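PDB 4YXP: mRNA export factor from Human herpesvirus 1, which regulates viral gene expression, inhibits cellular splicing and mediates nuclear export of viral intronless mRNAs, working as a homodimer. Local coordinates for residues Ser35-Val38 / Met39-Pro42; Ala101-Asp104 / Cys105-Gln109; Val25-Ile28 / Ser29-Phe32; Glu110-Ile113 / Glu114-Ser118; Ser53-Ala56 / Pro57-Ala60. All blocks are in the same frame, centred on the assembly; numbering follows the deposited sequence.

The five contacts are local and come from the folded C-terminal part of the protein. Contacts 3 and 1 share helix 25-38: contact 3 is a surface contact on its first turns, contact 1 its partly buried end. Contact 5 opens the short helix 56-59 and is also partly buried. Contact 2 lies in the core on helix 93-109, and partly buried contact 4 starts the next helix, 112-132. Leu107 of contact 2 packs on Ser118 of contact 4, and Pro42 of contact 1 meets Met102 of contact 2. Serine hydroxyls serve contact 3, a water contact 1, a salt bridge contact 2, a capping box contact 4, and an ST turn with apolar packing contact 5. All five touch the second subunit.

Contact 1 of 5, residues Ser35-Val38 / Met39-Pro42; sequences SAQV and MHDP
In Met39, a chi1 of -63° sets CG beside the backbone N, 3.4 Å from Ser35 O. The bends at chi2 and chi3 then turn SD and CE away from residues 35-38. His40 takes another course. Its CG is anti to the backbone N (chi1 173°), and this gives the ring its direction. His40 CB lies 3.3 Å from Gln37 O. Gln37 NE2 comes obliquely to the His40 ring and lies 4.3 Å from His40 CB. The backbone closes the helix here. Met39 N bonds to Ser35 O at 3.2 Å, four residues back. His40 N instead reaches Gln37 O, also at 3.2 Å, from well above the carbonyl plane. A type I turn, Val38 to Asp41, begins on the last helical residue. Ser35 OG is hydrogen-bonded to Arg243, and Pro42 O to Arg249, of the second subunit. The buried Met39 side chain is one of the groups that pack on that subunit, meeting His257. Val38 O has Pro42 four residues on, and proline has no N-H to offer. This is consistent with water 1 donating to Val38 O instead, at 2.7 Å, and more weakly to Asp41 O.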
loop_
_atom_site.group_PDB
_atom_site.type_symbol
_atom_site.label_atom_id
_atom_site.label_comp_id
_atom_site.label_asym_id
_atom_site.label_seq_id
_atom_site.Cartn_x
_atom_site.Cartn_y
_atom_site.Cartn_z
ATOM N N SER B 35 -9.983 14.620 -13.859
ATOM C CA SER B 35 -10.126 13.939 -12.572
ATOM C C SER B 35 -10.352 14.950 -11.452
ATOM O O SER B 35 -11.172 14.730 -10.557
ATOM C CB SER B 35 -8.899 13.077 -12.268
ATOM O OG SER B 35 -8.885 11.909 -13.071
ATOM N N ALA B 36 -9.624 16.059 -11.505
ATOM C CA ALA B 36 -9.776 17.114 -10.513
ATOM C C ALA B 36 -11.208 17.650 -10.518
ATOM O O ALA B 36 -11.759 17.982 -9.469
ATOM C CB ALA B 36 -8.786 18.237 -10.776
ATOM N N GLN B 37 -11.807 17.720 -11.704
ATOM C CA GLN B 37 -13.159 18.245 -11.849
ATOM C C GLN B 37 -14.188 17.325 -11.190
ATOM O O GLN B 37 -15.153 17.794 -10.592
ATOM C CB GLN B 37 -13.501 18.438 -13.328
ATOM C CG GLN B 37 -14.793 19.207 -13.569
ATOM C CD GLN B 37 -14.706 20.650 -13.109
ATOM O OE1 GLN B 37 -13.749 21.360 -13.428
ATOM N NE2 GLN B 37 -15.705 21.092 -12.350
ATOM N N VAL B 38 -13.986 16.018 -11.304
ATOM C CA VAL B 38 -14.870 15.055 -10.655
ATOM C C VAL B 38 -14.823 15.261 -9.144
ATOM O O VAL B 38 -15.848 15.196 -8.460
ATOM C CB VAL B 38 -14.489 13.605 -11.029
ATOM C CG1 VAL B 38 -15.228 12.596 -10.148
ATOM C CG2 VAL B 38 -14.793 13.343 -12.494
ATOM N N MET B 39 -13.626 15.523 -8.628
ATOM C CA MET B 39 -13.421 15.636 -7.190
ATOM C C MET B 39 -13.871 16.982 -6.622
ATOM O O MET B 39 -13.815 17.195 -5.408
ATOM C CB MET B 39 -11.944 15.401 -6.862
ATOM C CG MET B 39 -11.456 14.004 -7.217
ATOM S SD MET B 39 -12.442 12.682 -6.472
ATOM C CE MET B 39 -12.314 13.101 -4.736
ATOM N N HIS B 40 -14.327 17.883 -7.487
ATOM C CA HIS B 40 -14.786 19.194 -7.043
ATOM C C HIS B 40 -16.123 19.094 -6.307
ATOM O O HIS B 40 -16.395 19.860 -5.384
ATOM C CB HIS B 40 -14.916 20.147 -8.233
ATOM C CG HIS B 40 -15.549 21.460 -7.889
ATOM N ND1 HIS B 40 -14.943 22.385 -7.062
ATOM C CD2 HIS B 40 -16.733 22.002 -8.255
ATOM C CE1 HIS B 40 -15.728 23.438 -6.937
ATOM N NE2 HIS B 40 -16.821 23.234 -7.651
ATOM N N ASP B 41 -16.949 18.140 -6.724
ATOM C CA ASP B 41 -18.275 17.952 -6.147
ATOM C C ASP B 41 -18.675 16.486 -6.262
ATOM O O ASP B 41 -19.618 16.148 -6.973
ATOM C CB ASP B 41 -19.295 18.848 -6.853
ATOM C CG ASP B 41 -20.663 18.814 -6.194
ATOM O OD1 ASP B 41 -20.771 18.331 -5.046
ATOM O OD2 ASP B 41 -21.631 19.285 -6.826
ATOM N N PRO B 42 -17.952 15.606 -5.556
ATOM C CA PRO B 42 -18.105 14.157 -5.721
ATOM C C PRO B 42 -19.491 13.635 -5.355
ATOM O O PRO B 42 -19.929 12.640 -5.926
ATOM C CB PRO B 42 -17.041 13.582 -4.780
ATOM C CG PRO B 42 -16.780 14.651 -3.787
ATOM C CD PRO B 42 -16.977 15.945 -4.506
HETATM O O HOH W 1 -18.232 14.895 -9.638
#

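Contact 2 of 5, residues Ala101-Asp104 / Cys105-Gln109; sequences AMRD and CVLRQ
Arg108 reaches back one helical turn to Asp104, and most of its chain meets that residue. CB and CG pass over the backbone carbonyl, with CG 3.3 Å from Asp104 O. CD lies beside the carboxylate, 3.3 Å from Asp104 OD2. NE makes the salt bridge, 2.7 Å from Asp104 OD2, a bent bond with an N-H...O angle of 143°. It meets that oxygen from above the carboxylate plane, while the carboxylate sits at the edge of the guanidinium. The two planes are 30° apart. CZ and NH2 lie farther off, NH2 4.0 Å from Asp104 OD2 and beyond bonding distance. NH1 has other partners: Asp151 of the same chain and the Thr155 carbonyl of the second subunit. The Asp104 carboxylate is brought there by its chi1 of -162°, with CG anti to the backbone N. On the next side of the helix Leu107 lies against Arg103. Leu107 CD2 is 3.8 Å from Arg103 NE, and CD1 covers one face of that guanidinium. The polar end of Arg103 goes to Gly266 of the second subunit, and to Glu121 and Thr145. Asp104 and Asp151 probably balance the charge of buried Arg108 and hold its chain direction at the dimer interface.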
loop_
_atom_site.group_PDB
_atom_site.type_symbol
_atom_site.label_atom_id
_atom_site.label_comp_id
_atom_site.label_asym_id
_atom_site.label_seq_id
_atom_site.Cartn_x
_atom_site.Cartn_y
_atom_site.Cartn_z
ATOM N N ALA B 101 -16.649 4.892 -1.623
ATOM C CA ALA B 101 -15.679 4.921 -2.712
ATOM C C ALA B 101 -14.517 5.860 -2.403
ATOM O O ALA B 101 -13.361 5.537 -2.675
ATOM C CB ALA B 101 -16.356 5.335 -4.009
ATOM N N MET B 102 -14.824 7.022 -1.836
ATOM C CA MET B 102 -13.793 8.001 -1.507
ATOM C C MET B 102 -12.938 7.539 -0.328
ATOM O O MET B 102 -11.713 7.671 -0.351
ATOM C CB MET B 102 -14.423 9.361 -1.199
ATOM C CG MET B 102 -14.624 10.247 -2.433
ATOM S SD MET B 102 -15.403 11.826 -2.029
ATOM C CE MET B 102 -16.901 11.264 -1.259
ATOM N N ARG B 103 -13.577 6.986 0.694
ATOM C CA ARG B 103 -12.846 6.492 1.858
ATOM C C ARG B 103 -11.885 5.376 1.460
ATOM O O ARG B 103 -10.802 5.242 2.029
ATOM C CB ARG B 103 -13.809 5.989 2.934
ATOM C CG ARG B 103 -13.111 5.373 4.154
ATOM C CD ARG B 103 -14.115 4.927 5.209
ATOM N NE ARG B 103 -13.485 4.172 6.292
ATOM C CZ ARG B 103 -13.017 4.702 7.417
ATOM N NH1 ARG B 103 -13.100 6.010 7.642
ATOM N NH2 ARG B 103 -12.459 3.915 8.329
ATOM N N ASP B 104 -12.290 4.570 0.484
ATOM C CA ASP B 104 -11.475 3.449 0.046
ATOM C C ASP B 104 -10.165 3.971 -0.529
ATOM O O ASP B 104 -9.099 3.422 -0.250
ATOM C CB ASP B 104 -12.224 2.604 -0.986
ATOM C CG ASP B 104 -11.629 1.216 -1.144
ATOM O OD1 ASP B 104 -12.050 0.296 -0.412
ATOM O OD2 ASP B 104 -10.737 1.045 -1.993
ATOM N N CYS B 105 -10.247 5.044 -1.312
ATOM C CA CYS B 105 -9.056 5.660 -1.891
ATOM C C CYS B 105 -8.178 6.294 -0.817
ATOM O O CYS B 105 -6.954 6.180 -0.862
ATOM C CB CYS B 105 -9.444 6.713 -2.928
ATOM S SG CYS B 105 -10.199 6.038 -4.418
ATOM N N VAL B 106 -8.801 6.969 0.142
ATOM C CA VAL B 106 -8.062 7.608 1.223
ATOM C C VAL B 106 -7.244 6.571 1.986
ATOM O O VAL B 106 -6.052 6.757 2.220
ATOM C CB VAL B 106 -9.006 8.360 2.180
ATOM C CG1 VAL B 106 -8.246 8.886 3.401
ATOM C CG2 VAL B 106 -9.688 9.509 1.456
ATOM N N LEU B 107 -7.892 5.480 2.366
ATOM C CA LEU B 107 -7.265 4.469 3.206
ATOM C C LEU B 107 -6.142 3.733 2.479
ATOM O O LEU B 107 -5.192 3.251 3.107
ATOM C CB LEU B 107 -8.320 3.474 3.701
ATOM C CG LEU B 107 -8.897 3.768 5.091
ATOM C CD1 LEU B 107 -9.305 5.225 5.240
ATOM C CD2 LEU B 107 -10.086 2.857 5.373
ATOM N N ARG B 108 -6.240 3.658 1.156
ATOM C CA ARG B 108 -5.224 2.971 0.366
ATOM C C ARG B 108 -3.983 3.836 0.125
ATOM O O ARG B 108 -2.956 3.332 -0.347
ATOM C CB ARG B 108 -5.831 2.499 -0.964
ATOM C CG ARG B 108 -6.712 1.269 -0.772
ATOM C CD ARG B 108 -7.469 0.807 -2.008
ATOM N NE ARG B 108 -8.377 -0.280 -1.648
ATOM C CZ ARG B 108 -8.038 -1.564 -1.560
ATOM N NH1 ARG B 108 -6.805 -1.960 -1.845
ATOM N NH2 ARG B 108 -8.945 -2.463 -1.201
ATOM N N GLN B 109 -4.056 5.123 0.466
ATOM C CA GLN B 109 -2.902 6.013 0.301
ATOM C C GLN B 109 -2.439 6.666 1.610
ATOM O O GLN B 109 -1.554 7.521 1.595
ATOM C CB GLN B 109 -3.212 7.101 -0.739
ATOM C CG GLN B 109 -4.365 8.037 -0.390
ATOM C CD GLN B 109 -3.966 9.157 0.555
ATOM O OE1 GLN B 109 -3.211 10.058 0.188
ATOM N NE2 GLN B 109 -4.480 9.110 1.779
#

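Contact 3 of 5, residues Val25-Ile28 / Ser29-Phe32; sequences VDRI and SESF
Ser29 and Ser31 turn their hydroxyls back onto carbonyls of the preceding turn. Ser29 OG donates to Val25 O at 3.3 Å. The same oxygen takes Ser29 N at 3.1 Å, and the two donors come from opposite faces of the carbonyl plane. Ser31 OG lies between two acceptors, 2.8 Å from Ile28 O and 3.2 Å from Arg27 O. Its single proton could serve either. The torsions account for the difference. Ser29 OG is anti to its carbonyl carbon (chi1 -63°), which aims it at one oxygen. Ser31 OG stands between the backbone N and the carbonyl carbon (chi1 56°), a position from which both Arg27 O and Ile28 O are close. Glu30 folds along the same turn, its CG 3.3 Å from Asp26 O. Glu30 OE1 comes obliquely to the Arg27 guanidinium. Arg27 NE and Glu30 OE1 are 4.4 Å apart, too far for a salt bridge. The regular amide bonds of helix 25-38 set this spacing. Glu30 N meets Asp26 O at 2.9 Å. Farther out, the second subunit packs on one side: Ile28 meets Ile236, Ser31 meets Asp240 and Phe32 meets Val259 of that subunit. The serine hydroxyls are spent on the helix's own carbonyls. The charged residues lie on the exposed surface, where the Arg27 and Glu30 attraction is probably weakened by solvent.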
loop_
_atom_site.group_PDB
_atom_site.type_symbol
_atom_site.label_atom_id
_atom_site.label_comp_id
_atom_site.label_asym_id
_atom_site.label_seq_id
_atom_site.Cartn_x
_atom_site.Cartn_y
_atom_site.Cartn_z
ATOM N N VAL B 25 3.098 16.085 -22.256
ATOM C CA VAL B 25 2.875 16.883 -21.055
ATOM C C VAL B 25 1.472 17.478 -21.044
ATOM O O VAL B 25 0.802 17.482 -20.011
ATOM C CB VAL B 25 3.939 17.996 -20.924
ATOM C CG1 VAL B 25 5.296 17.392 -20.590
ATOM C CG2 VAL B 25 4.023 18.830 -22.204
ATOM N N ASP B 26 1.029 17.978 -22.194
ATOM C CA ASP B 26 -0.297 18.572 -22.315
ATOM C C ASP B 26 -1.381 17.553 -22.005
ATOM O O ASP B 26 -2.289 17.817 -21.217
ATOM C CB ASP B 26 -0.507 19.139 -23.721
ATOM C CG ASP B 26 0.227 20.444 -23.939
ATOM O OD1 ASP B 26 0.493 21.151 -22.945
ATOM O OD2 ASP B 26 0.529 20.767 -25.107
ATOM N N ARG B 27 -1.279 16.387 -22.629
ATOM C CA ARG B 27 -2.267 15.331 -22.453
ATOM C C ARG B 27 -2.404 14.957 -20.978
ATOM O O ARG B 27 -3.494 14.621 -20.518
ATOM C CB ARG B 27 -1.881 14.102 -23.279
ATOM C CG ARG B 27 -1.718 14.377 -24.772
ATOM C CD ARG B 27 -3.048 14.675 -25.451
ATOM N NE ARG B 27 -3.980 13.554 -25.341
ATOM C CZ ARG B 27 -3.951 12.471 -26.114
ATOM N NH1 ARG B 27 -3.033 12.347 -27.065
ATOM N NH2 ARG B 27 -4.843 11.505 -25.933
ATOM N N ILE B 28 -1.300 15.024 -20.240
ATOM C CA ILE B 28 -1.300 14.667 -18.825
ATOM C C ILE B 28 -2.014 15.747 -18.016
ATOM O O ILE B 28 -2.729 15.443 -17.058
ATOM C CB ILE B 28 0.137 14.445 -18.301
ATOM C CG1 ILE B 28 0.820 13.299 -19.056
ATOM C CG2 ILE B 28 0.133 14.164 -16.800
ATOM C CD1 ILE B 28 0.191 11.927 -18.842
ATOM N N SER B 29 -1.816 17.006 -18.398
ATOM C CA SER B 29 -2.488 18.118 -17.728
ATOM C C SER B 29 -3.993 18.044 -17.952
ATOM O O SER B 29 -4.778 18.250 -17.025
ATOM C CB SER B 29 -1.954 19.462 -18.229
ATOM O OG SER B 29 -0.578 19.611 -17.927
ATOM N N GLU B 30 -4.388 17.754 -19.188
ATOM C CA GLU B 30 -5.798 17.630 -19.536
ATOM C C GLU B 30 -6.461 16.517 -18.729
ATOM O O GLU B 30 -7.559 16.692 -18.200
ATOM C CB GLU B 30 -5.961 17.352 -21.032
ATOM C CG GLU B 30 -5.398 18.438 -21.935
ATOM C CD GLU B 30 -5.325 18.004 -23.387
ATOM O OE1 GLU B 30 -6.075 17.083 -23.774
ATOM O OE2 GLU B 30 -4.513 18.579 -24.142
ATOM N N SER B 31 -5.792 15.371 -18.634
ATOM C CA SER B 31 -6.361 14.228 -17.929
ATOM C C SER B 31 -6.479 14.514 -16.435
ATOM O O SER B 31 -7.476 14.150 -15.807
ATOM C CB SER B 31 -5.524 12.969 -18.167
ATOM O OG SER B 31 -4.172 13.171 -17.803
ATOM N N PHE B 32 -5.474 15.171 -15.862
ATOM C CA PHE B 32 -5.533 15.510 -14.446
ATOM C C PHE B 32 -6.690 16.469 -14.195
ATOM O O PHE B 32 -7.379 16.376 -13.178
ATOM C CB PHE B 32 -4.224 16.135 -13.961
ATOM C CG PHE B 32 -4.256 16.532 -12.510
ATOM C CD1 PHE B 32 -4.547 17.836 -12.138
ATOM C CD2 PHE B 32 -4.016 15.596 -11.516
ATOM C CE1 PHE B 32 -4.586 18.201 -10.801
ATOM C CE2 PHE B 32 -4.055 15.954 -10.179
ATOM C CZ PHE B 32 -4.341 17.258 -9.822
#

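Contact 4 of 5, residues Glu110-Ile113 / Glu114-Ser118; sequences ENFI and EALAS
The Phe112 ring carries Leu116 on one face. Leu116 CD1 is 4.1 Å from the Phe112 ring centroid, 29° off the normal, a CH-pi contact. Leu116 CG also sits above that face, offset toward the rim. The Asn111 amide and the Glu114 carboxylate are stacked, their planes 28° apart. These two residues form a capping box at the start of helix 112-132. Asn111 OD1 accepts from Glu114 N at 2.8 Å, almost straight out from its C=O. In return Asn111 N donates to Glu114 OE1 at 3.0 Å, on the anti side, somewhat out of the carboxylate plane. The chi1 of Asn111, 68°, sets CG between the backbone N and the carbonyl carbon, and this folds OD1 over the first turn. Glu110, just before the cap, crosses Glu114 obliquely. Ser118 OG donates to Glu110 OE1 at 2.7 Å, on the syn lone pair. Water 2 joins Glu110 OE2 to Glu114 O, at 2.8 Å from the latter. The two carboxylates stay apart. Ser118 OG is also bonded to Lys267 of the second subunit, whose charge probably eases that of Glu110. Phe112 packs between neighbouring helices, on Leu153 and Leu157 of helix 146-167 and on Leu239 of helix 230-241. Leu116 meets Leu235 and Ile236 of the latter.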
loop_
_atom_site.group_PDB
_atom_site.type_symbol
_atom_site.label_atom_id
_atom_site.label_comp_id
_atom_site.label_asym_id
_atom_site.label_seq_id
_atom_site.Cartn_x
_atom_site.Cartn_y
_atom_site.Cartn_z
ATOM N N GLU B 110 -3.019 6.259 2.737
ATOM C CA GLU B 110 -2.631 6.813 4.039
ATOM C C GLU B 110 -1.228 6.383 4.459
ATOM O O GLU B 110 -0.766 5.308 4.073
ATOM C CB GLU B 110 -3.632 6.387 5.124
ATOM C CG GLU B 110 -4.911 7.186 5.129
ATOM C CD GLU B 110 -5.835 6.815 6.278
ATOM O OE1 GLU B 110 -5.935 5.609 6.605
ATOM O OE2 GLU B 110 -6.460 7.733 6.849
ATOM N N ASN B 111 -0.555 7.215 5.256
ATOM C CA ASN B 111 0.762 6.852 5.785
ATOM C C ASN B 111 0.574 5.891 6.958
ATOM O O ASN B 111 -0.558 5.590 7.336
ATOM C CB ASN B 111 1.571 8.098 6.189
ATOM C CG ASN B 111 0.999 8.836 7.395
ATOM O OD1 ASN B 111 0.325 8.264 8.246
ATOM N ND2 ASN B 111 1.292 10.129 7.473
ATOM N N PHE B 112 1.670 5.394 7.527
ATOM C CA PHE B 112 1.571 4.282 8.471
ATOM C C PHE B 112 0.758 4.629 9.719
ATOM O O PHE B 112 -0.094 3.847 10.137
ATOM C CB PHE B 112 2.960 3.796 8.885
ATOM C CG PHE B 112 2.927 2.643 9.849
ATOM C CD1 PHE B 112 2.318 1.448 9.494
ATOM C CD2 PHE B 112 3.490 2.754 11.107
ATOM C CE1 PHE B 112 2.280 0.381 10.377
ATOM C CE2 PHE B 112 3.455 1.690 11.997
ATOM C CZ PHE B 112 2.849 0.505 11.633
ATOM N N ILE B 113 1.015 5.788 10.318
ATOM C CA ILE B 113 0.290 6.187 11.520
ATOM C C ILE B 113 -1.186 6.390 11.190
ATOM O O ILE B 113 -2.062 6.017 11.974
ATOM C CB ILE B 113 0.898 7.461 12.147
ATOM C CG1 ILE B 113 2.348 7.216 12.568
ATOM C CG2 ILE B 113 0.067 7.924 13.354
ATOM C CD1 ILE B 113 2.530 6.130 13.623
ATOM N N GLU B 114 -1.464 6.982 10.035
ATOM C CA GLU B 114 -2.845 7.181 9.609
ATOM C C GLU B 114 -3.549 5.841 9.415
ATOM O O GLU B 114 -4.715 5.685 9.779
ATOM C CB GLU B 114 -2.895 8.002 8.320
ATOM C CG GLU B 114 -2.546 9.470 8.516
ATOM C CD GLU B 114 -2.381 10.223 7.205
ATOM O OE1 GLU B 114 -2.169 9.580 6.151
ATOM O OE2 GLU B 114 -2.459 11.465 7.230
ATOM N N ALA B 115 -2.835 4.870 8.852
ATOM C CA ALA B 115 -3.392 3.538 8.643
ATOM C C ALA B 115 -3.761 2.877 9.974
ATOM O O ALA B 115 -4.823 2.256 10.096
ATOM C CB ALA B 115 -2.404 2.665 7.871
ATOM N N LEU B 116 -2.884 3.006 10.965
ATOM C CA LEU B 116 -3.152 2.458 12.289
ATOM C C LEU B 116 -4.425 3.069 12.857
ATOM O O LEU B 116 -5.267 2.367 13.420
ATOM C CB LEU B 116 -1.977 2.714 13.236
ATOM C CG LEU B 116 -0.659 2.003 12.912
ATOM C CD1 LEU B 116 0.426 2.426 13.892
ATOM C CD2 LEU B 116 -0.832 0.492 12.934
ATOM N N ALA B 117 -4.563 4.381 12.694
ATOM C CA ALA B 117 -5.738 5.097 13.184
ATOM C C ALA B 117 -7.010 4.606 12.499
ATOM O O ALA B 117 -8.070 4.511 13.125
ATOM C CB ALA B 117 -5.563 6.596 12.975
ATOM N N SER B 118 -6.909 4.289 11.213
ATOM C CA SER B 118 -8.071 3.824 10.466
ATOM C C SER B 118 -8.470 2.412 10.890
ATOM O O SER B 118 -9.646 2.063 10.864
ATOM C CB SER B 118 -7.796 3.875 8.961
ATOM O OG SER B 118 -7.774 5.220 8.507
HETATM O O HOH W 2 -6.377 7.860 9.333
#

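Contact 5 of 5, residues Ser53-Ala56 / Pro57-Ala60; sequences SPWA and PVLA
Trp55 and Val58 meet where an ST turn leads into the short helix 56-59. In the turn, Ser53 OG accepts from Trp55 N at 3.0 Å, within a type I beta turn from Ser53 to Ala56. The indole leads away from residues 57-60 and offers its CE3 edge to Val58. The Val58 CG2 methyl is the bump that meets this edge, near the ring plane, 3.9 Å from Trp55 CE3. That methyl stands between the backbone N and the carbonyl carbon (chi1 -65° for CG1), and it also lies near Trp55 O. Leu59 fills the hollow between the turn and the tryptophan stem. Its CD1 rests 3.6 Å from Ser53 OG and 4.0 Å from Trp55 CB. Leu59 CG is near Trp55 O, at 3.4 Å. Val58 N meets Trp55 O at 2.9 Å and Leu59 N meets Ala56 O at 3.2 Å. Both bonds span three residues, and the helix is weakly bonded. The larger surroundings complete the fit. Trp55 lies on Ser84 and Leu85 of helix 75-91, with NE1 bonded to the carbonyl of His81. Tyr268 of the second subunit packs on Trp55, and Lys267 of that subunit on Val58. Ala56 CB and Pro57 CD are 3.4 Å apart, tighter than usual van der Waals contact, where the proline ring follows directly on Ala56.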
loop_
_atom_site.group_PDB
_atom_site.type_symbol
_atom_site.label_atom_id
_atom_site.label_comp_id
_atom_site.label_asym_id
_atom_site.label_seq_id
_atom_site.Cartn_x
_atom_site.Cartn_y
_atom_site.Cartn_z
ATOM N N SER B 53 -27.152 17.339 13.093
ATOM C CA SER B 53 -26.271 16.201 13.321
ATOM C C SER B 53 -24.983 16.669 13.987
ATOM O O SER B 53 -24.355 17.619 13.515
ATOM C CB SER B 53 -25.946 15.487 12.005
ATOM O OG SER B 53 -24.936 14.506 12.191
ATOM N N PRO B 54 -24.572 16.006 15.081
ATOM C CA PRO B 54 -23.264 16.349 15.651
ATOM C C PRO B 54 -22.103 15.930 14.742
ATOM O O PRO B 54 -20.953 16.271 15.014
ATOM C CB PRO B 54 -23.238 15.567 16.967
ATOM C CG PRO B 54 -24.136 14.406 16.728
ATOM C CD PRO B 54 -25.225 14.910 15.821
ATOM N N TRP B 55 -22.410 15.196 13.677
ATOM C CA TRP B 55 -21.393 14.721 12.741
ATOM C C TRP B 55 -21.301 15.602 11.498
ATOM O O TRP B 55 -20.586 15.272 10.554
ATOM C CB TRP B 55 -21.693 13.284 12.315
ATOM C CG TRP B 55 -21.685 12.301 13.439
ATOM C CD1 TRP B 55 -22.762 11.863 14.160
ATOM C CD2 TRP B 55 -20.541 11.622 13.972
ATOM N NE1 TRP B 55 -22.355 10.959 15.111
ATOM C CE2 TRP B 55 -20.999 10.791 15.014
ATOM C CE3 TRP B 55 -19.177 11.640 13.670
ATOM C CZ2 TRP B 55 -20.136 9.987 15.755
ATOM C CZ3 TRP B 55 -18.324 10.838 14.406
ATOM C CH2 TRP B 55 -18.806 10.023 15.436
ATOM N N ALA B 56 -22.024 16.718 11.498
ATOM C CA ALA B 56 -22.110 17.575 10.317
ATOM C C ALA B 56 -20.739 17.901 9.703
ATOM O O ALA B 56 -20.602 17.909 8.481
ATOM C CB ALA B 56 -22.850 18.863 10.659
ATOM N N PRO B 57 -19.724 18.180 10.540
ATOM C CA PRO B 57 -18.405 18.505 9.979
ATOM C C PRO B 57 -17.789 17.415 9.092
ATOM O O PRO B 57 -17.091 17.751 8.135
ATOM C CB PRO B 57 -17.547 18.725 11.229
ATOM C CG PRO B 57 -18.512 19.180 12.261
ATOM C CD PRO B 57 -19.758 18.391 11.999
ATOM N N VAL B 58 -18.033 16.144 9.397
ATOM C CA VAL B 58 -17.447 15.057 8.613
ATOM C C VAL B 58 -18.454 14.450 7.635
ATOM O O VAL B 58 -18.141 13.479 6.945
ATOM C CB VAL B 58 -16.860 13.953 9.532
ATOM C CG1 VAL B 58 -15.687 14.496 10.335
ATOM C CG2 VAL B 58 -17.928 13.378 10.459
ATOM N N LEU B 59 -19.654 15.020 7.562
ATOM C CA LEU B 59 -20.669 14.533 6.627
ATOM C C LEU B 59 -20.685 15.330 5.322
ATOM O O LEU B 59 -21.234 14.873 4.320
ATOM C CB LEU B 59 -22.059 14.576 7.269
ATOM C CG LEU B 59 -22.365 13.503 8.317
ATOM C CD1 LEU B 59 -23.754 13.714 8.900
ATOM C CD2 LEU B 59 -22.246 12.107 7.731
ATOM N N ALA B 60 -20.090 16.517 5.334
ATOM C CA ALA B 60 -20.030 17.348 4.135
ATOM C C ALA B 60 -18.839 16.969 3.256
ATOM O O ALA B 60 -17.990 16.165 3.645
ATOM C CB ALA B 60 -19.948 18.817 4.519
#